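PDB 5YSC: vitamin B12-binding protein from Vibrio cholerae O395, which binds vitamin B12 in the periplasm and probably delivers it to the membrane subunit BtuC of the BtuCDF ABC importer. Local coordinates for residues S176-L181 with P252-A257; V198-V203 with G221-A226. All blocks are in the same frame, centred on the assembly; numbering follows the deposited sequence.

Interaction 1 (S176-L181 with P252-A257); sequences SEVFSL and PRTLDA
V178, on the short helix 176-181, meets T254 and A257 of helix 254-267, and this one valine supplies the whole of its segment's side of the contact. Its CG2 methyl lies 3.7 Å from T254 CG2, a methyl-to-methyl contact in which the two branched side chains cross obliquely. The other methyl, V178 CG1, lies anti to the backbone N (chi1 173°) and reaches toward A257, where it lies 4.2 Å from A257 O and 4.6 Å from A257 CB. The CA atoms of V178 and A257 are 7.5 Å apart, so the helix backbones come near each other where the opposing side chain is just a methyl group. The buried surface is modest, about 105 Å² in all, and largely apolar.

The two branches of T254 divide the work. With OG1 beside the backbone N (chi1 -52°), CG2 is turned to V178, while the hydroxyl bonds to T251 N and W246 O. These two bonds fix the rotation of the side chain and satisfy a buried polar atom. Farther along helix 254-267, V258 and V261 extend the apolar surface around V178, joined by L247 of helix 244-248.

C182, the residue following L181, forms a disulfide with C262 of helix 254-267, adding a covalent tie between the same two parts of the chain that V178 joins by packing. The side chain of T254 is about 9 Å from the bound cyanocobalamin. The arrangement is helix-on-helix packing beneath the ligand cleft of a two-lobed periplasmic binding protein of the BtuF family.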
# COMPACT_ATOMS: atom_id res chain seq x y z
N SER A 176 -4.48 -6.76 -1.30
CA SER A 176 -4.85 -8.17 -1.43
C SER A 176 -3.69 -9.05 -1.90
O SER A 176 -3.47 -10.15 -1.38
CB SER A 176 -6.03 -8.32 -2.41
OG SER A 176 -7.20 -7.76 -1.85
N GLU A 177 -2.93 -8.57 -2.88
CA GLU A 177 -1.85 -9.33 -3.49
C GLU A 177 -0.73 -9.67 -2.50
O GLU A 177 -0.02 -10.66 -2.68
CB GLU A 177 -1.31 -8.50 -4.64
CG GLU A 177 -0.60 -9.25 -5.65
CD GLU A 177 -1.52 -9.68 -6.73
OE1 GLU A 177 -2.63 -10.14 -6.38
OE2 GLU A 177 -1.15 -9.52 -7.91
N VAL A 178 -0.51 -8.84 -1.49
CA VAL A 178 0.49 -9.18 -0.48
C VAL A 178 0.13 -10.50 0.19
O VAL A 178 0.98 -11.39 0.37
CB VAL A 178 0.60 -8.06 0.56
CG1 VAL A 178 1.49 -8.49 1.68
CG2 VAL A 178 1.11 -6.77 -0.12
N PHE A 179 -1.13 -10.62 0.64
CA PHE A 179 -1.61 -11.82 1.31
C PHE A 179 -1.58 -13.02 0.36
O PHE A 179 -1.17 -14.11 0.75
CB PHE A 179 -3.02 -11.58 1.86
CG PHE A 179 -3.08 -10.49 2.88
CD1 PHE A 179 -2.83 -10.76 4.22
CD2 PHE A 179 -3.36 -9.18 2.51
CE1 PHE A 179 -2.88 -9.77 5.18
CE2 PHE A 179 -3.42 -8.18 3.47
CZ PHE A 179 -3.15 -8.49 4.82
N SER A 180 -1.95 -12.81 -0.90
CA SER A 180 -2.08 -13.94 -1.83
C SER A 180 -0.75 -14.63 -2.10
O SER A 180 -0.73 -15.84 -2.33
CB SER A 180 -2.70 -13.48 -3.16
OG SER A 180 -3.94 -12.87 -2.93
N LEU A 181 0.37 -13.89 -2.08
CA LEU A 181 1.67 -14.52 -2.25
C LEU A 181 1.86 -15.67 -1.25
O LEU A 181 2.45 -16.70 -1.59
CB LEU A 181 2.77 -13.46 -2.10
CG LEU A 181 4.21 -13.84 -2.37
CD1 LEU A 181 5.04 -12.62 -2.75
CD2 LEU A 181 4.86 -14.56 -1.18
N PRO A 252 9.13 -0.17 -1.84
CA PRO A 252 10.12 -1.18 -1.41
C PRO A 252 9.86 -1.76 -0.04
O PRO A 252 10.16 -2.95 0.17
CB PRO A 252 11.43 -0.38 -1.44
CG PRO A 252 11.15 0.66 -2.56
CD PRO A 252 9.77 1.08 -2.27
N ARG A 253 9.29 -0.97 0.89
CA ARG A 253 9.01 -1.51 2.21
C ARG A 253 7.88 -2.53 2.19
O ARG A 253 7.71 -3.27 3.17
CB ARG A 253 8.77 -0.36 3.19
CG ARG A 253 9.90 0.60 3.26
CD ARG A 253 9.82 1.49 4.47
NE ARG A 253 8.72 2.44 4.38
CZ ARG A 253 8.14 3.08 5.38
NH1 ARG A 253 8.47 2.83 6.64
NH2 ARG A 253 7.16 3.96 5.12
N THR A 254 7.11 -2.62 1.12
CA THR A 254 6.12 -3.68 1.06
C THR A 254 6.76 -5.06 1.16
O THR A 254 6.14 -5.98 1.65
CB THR A 254 5.28 -3.55 -0.22
OG1 THR A 254 4.78 -2.21 -0.32
CG2 THR A 254 4.10 -4.53 -0.25
N LEU A 255 8.03 -5.21 0.78
CA LEU A 255 8.63 -6.52 0.99
C LEU A 255 8.83 -6.84 2.47
O LEU A 255 8.79 -8.02 2.83
CB LEU A 255 9.93 -6.62 0.21
CG LEU A 255 9.68 -6.45 -1.30
CD1 LEU A 255 11.01 -6.67 -2.04
CD2 LEU A 255 8.58 -7.34 -1.86
N ASP A 256 8.94 -5.84 3.36
CA ASP A 256 8.84 -6.14 4.79
C ASP A 256 7.41 -6.51 5.19
O ASP A 256 7.21 -7.36 6.05
CB ASP A 256 9.31 -4.95 5.65
CG ASP A 256 10.84 -4.81 5.67
OD1 ASP A 256 11.55 -5.83 5.55
OD2 ASP A 256 11.35 -3.70 5.78
N ALA A 257 6.40 -5.92 4.57
CA ALA A 257 5.05 -6.41 4.81
C ALA A 257 4.88 -7.84 4.33
O ALA A 257 4.17 -8.62 4.96
CB ALA A 257 4.02 -5.53 4.12

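Interaction 2 (V198-V203 with G221-A226); sequences VSIEQV and GHMWRA
M223 turns its CG between the backbone N and the carbonyl carbon (chi1 61°) and bends again at its last torsion (chi3 -64°), carrying CE to the side of I200. That methyl lies 3.8 Å from both I200 CG1 and I200 CD1, the two chains sliding past each other in opposite directions.

W224 swings its ring beside the backbone N (chi1 -55°) and sends its six-membered end to V203. There, V203 CB is 3.7 Å from W224 CH2, and the side chains cross at about a right angle. I200 CG2 also approaches W224 CZ3, at 4.3 Å. M223 CG packs over one face of the indole toward its rim, and the W224 NE1 to Q160 OE1 bond limits the ring's rotation.

Each partner is shaped locally. S199 and Q202 form a capping box, with Q202 N to S199 OG at 3.0 Å and S199 N to Q202 OE1 at 2.7 Å. Opposite, a type I turn runs from H222 to R225, and R225 NE bonds to H222 O at 2.9 Å, on a lone pair. E201, predicted to matter for BtuC binding, starts its side chain away from 221-226.

The contact joins the start of helix 200-206 to the turn after helix 215-220, with I166 of strand 166-167 touching both I200 and M223.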
# COMPACT_ATOMS: atom_id res chain seq x y z
N VAL A 198 -18.12 -3.54 6.81
CA VAL A 198 -18.69 -4.81 7.21
C VAL A 198 -19.11 -4.74 8.67
O VAL A 198 -18.53 -4.01 9.47
CB VAL A 198 -17.71 -5.99 6.99
CG1 VAL A 198 -17.35 -6.15 5.50
CG2 VAL A 198 -16.44 -5.82 7.87
N SER A 199 -20.13 -5.52 9.02
CA SER A 199 -20.61 -5.59 10.39
C SER A 199 -19.86 -6.66 11.18
O SER A 199 -19.29 -7.59 10.62
CB SER A 199 -22.11 -5.91 10.40
OG SER A 199 -22.31 -7.28 10.11
N ILE A 200 -19.91 -6.52 12.51
CA ILE A 200 -19.35 -7.55 13.39
C ILE A 200 -19.88 -8.91 12.99
O ILE A 200 -19.13 -9.89 12.89
CB ILE A 200 -19.67 -7.24 14.86
CG1 ILE A 200 -18.74 -6.15 15.39
CG2 ILE A 200 -19.54 -8.53 15.71
CD1 ILE A 200 -18.88 -5.85 16.89
N GLU A 201 -21.20 -9.00 12.80
CA GLU A 201 -21.84 -10.27 12.47
C GLU A 201 -21.26 -10.86 11.19
O GLU A 201 -20.99 -12.07 11.11
CB GLU A 201 -23.36 -10.07 12.32
CG GLU A 201 -24.14 -9.86 13.63
CD GLU A 201 -23.65 -8.69 14.48
OE1 GLU A 201 -23.63 -8.83 15.73
OE2 GLU A 201 -23.28 -7.64 13.89
N GLN A 202 -21.05 -10.01 10.18
CA GLN A 202 -20.48 -10.46 8.92
C GLN A 202 -19.14 -11.17 9.11
O GLN A 202 -18.91 -12.22 8.53
CB GLN A 202 -20.31 -9.28 7.96
CG GLN A 202 -21.61 -8.84 7.31
CD GLN A 202 -21.43 -7.61 6.44
OE1 GLN A 202 -21.44 -6.49 6.93
NE2 GLN A 202 -21.27 -7.83 5.15
N VAL A 203 -18.26 -10.60 9.92
CA VAL A 203 -16.99 -11.25 10.24
C VAL A 203 -17.26 -12.54 11.01
O VAL A 203 -16.73 -13.60 10.68
CB VAL A 203 -16.08 -10.32 11.05
CG1 VAL A 203 -14.74 -11.01 11.36
CG2 VAL A 203 -15.85 -8.99 10.35
N GLY A 221 -6.31 -3.02 23.32
CA GLY A 221 -7.22 -4.14 23.51
C GLY A 221 -8.12 -4.27 22.31
O GLY A 221 -8.96 -3.40 22.08
N HIS A 222 -7.94 -5.32 21.52
CA HIS A 222 -8.64 -5.34 20.24
C HIS A 222 -10.07 -5.82 20.43
O HIS A 222 -10.43 -6.48 21.41
CB HIS A 222 -7.90 -6.19 19.21
CG HIS A 222 -7.88 -7.65 19.52
ND1 HIS A 222 -8.95 -8.48 19.27
CD2 HIS A 222 -6.91 -8.44 20.03
CE1 HIS A 222 -8.64 -9.71 19.63
NE2 HIS A 222 -7.41 -9.72 20.09
N MET A 223 -10.91 -5.46 19.46
CA MET A 223 -12.34 -5.61 19.62
C MET A 223 -12.79 -7.07 19.60
O MET A 223 -13.94 -7.34 19.97
CB MET A 223 -13.07 -4.85 18.51
CG MET A 223 -12.72 -5.36 17.11
SD MET A 223 -13.53 -4.45 15.77
CE MET A 223 -15.24 -4.86 16.13
N TRP A 224 -11.92 -8.00 19.20
CA TRP A 224 -12.35 -9.38 19.02
C TRP A 224 -12.12 -10.23 20.26
O TRP A 224 -12.52 -11.40 20.27
CB TRP A 224 -11.65 -9.99 17.79
CG TRP A 224 -11.88 -9.15 16.55
CD1 TRP A 224 -10.97 -8.34 15.92
CD2 TRP A 224 -13.11 -8.99 15.83
NE1 TRP A 224 -11.56 -7.71 14.84
CE2 TRP A 224 -12.87 -8.08 14.78
CE3 TRP A 224 -14.39 -9.53 15.97
CZ2 TRP A 224 -13.85 -7.72 13.86
CZ3 TRP A 224 -15.38 -9.15 15.05
CH2 TRP A 224 -15.10 -8.26 14.02
N ARG A 225 -11.51 -9.67 21.31
CA ARG A 225 -11.37 -10.40 22.57
C ARG A 225 -12.74 -10.73 23.15
O ARG A 225 -12.97 -11.85 23.62
CB ARG A 225 -10.56 -9.58 23.56
CG ARG A 225 -9.14 -9.30 23.14
CD ARG A 225 -8.53 -8.23 24.00
NE ARG A 225 -9.40 -7.07 24.07
CZ ARG A 225 -9.65 -6.36 25.17
NH1 ARG A 225 -9.09 -6.70 26.33
NH2 ARG A 225 -10.48 -5.32 25.12
N ALA A 226 -13.64 -9.76 23.14
CA ALA A 226 -15.02 -10.00 23.56
C ALA A 226 -15.68 -11.18 22.83
O ALA A 226 -16.67 -11.72 23.33
CB ALA A 226 -15.84 -8.73 23.35

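Along the chain, interaction 2 is nested inside the loop closed by interaction 1: 176-181 comes first, then 198-203 and 221-226, and 252-257 last. Their centres are 24 Å apart, and the nearest atoms, about 13 Å apart, do not touch. The chain enclosed by interaction 1 contributes strands 184-186, 210-213 and 239-241 of one four-stranded parallel sheet, completed by 155-159; strand 210-213 lies within the loop of interaction 2. The centre of interaction 2 is about 24 Å from the centre of the chain, against about 8 Å for interaction 1. One thus packs the interior, while the other lies on the helix that carries E201, a residue predicted to be important for BtuC binding.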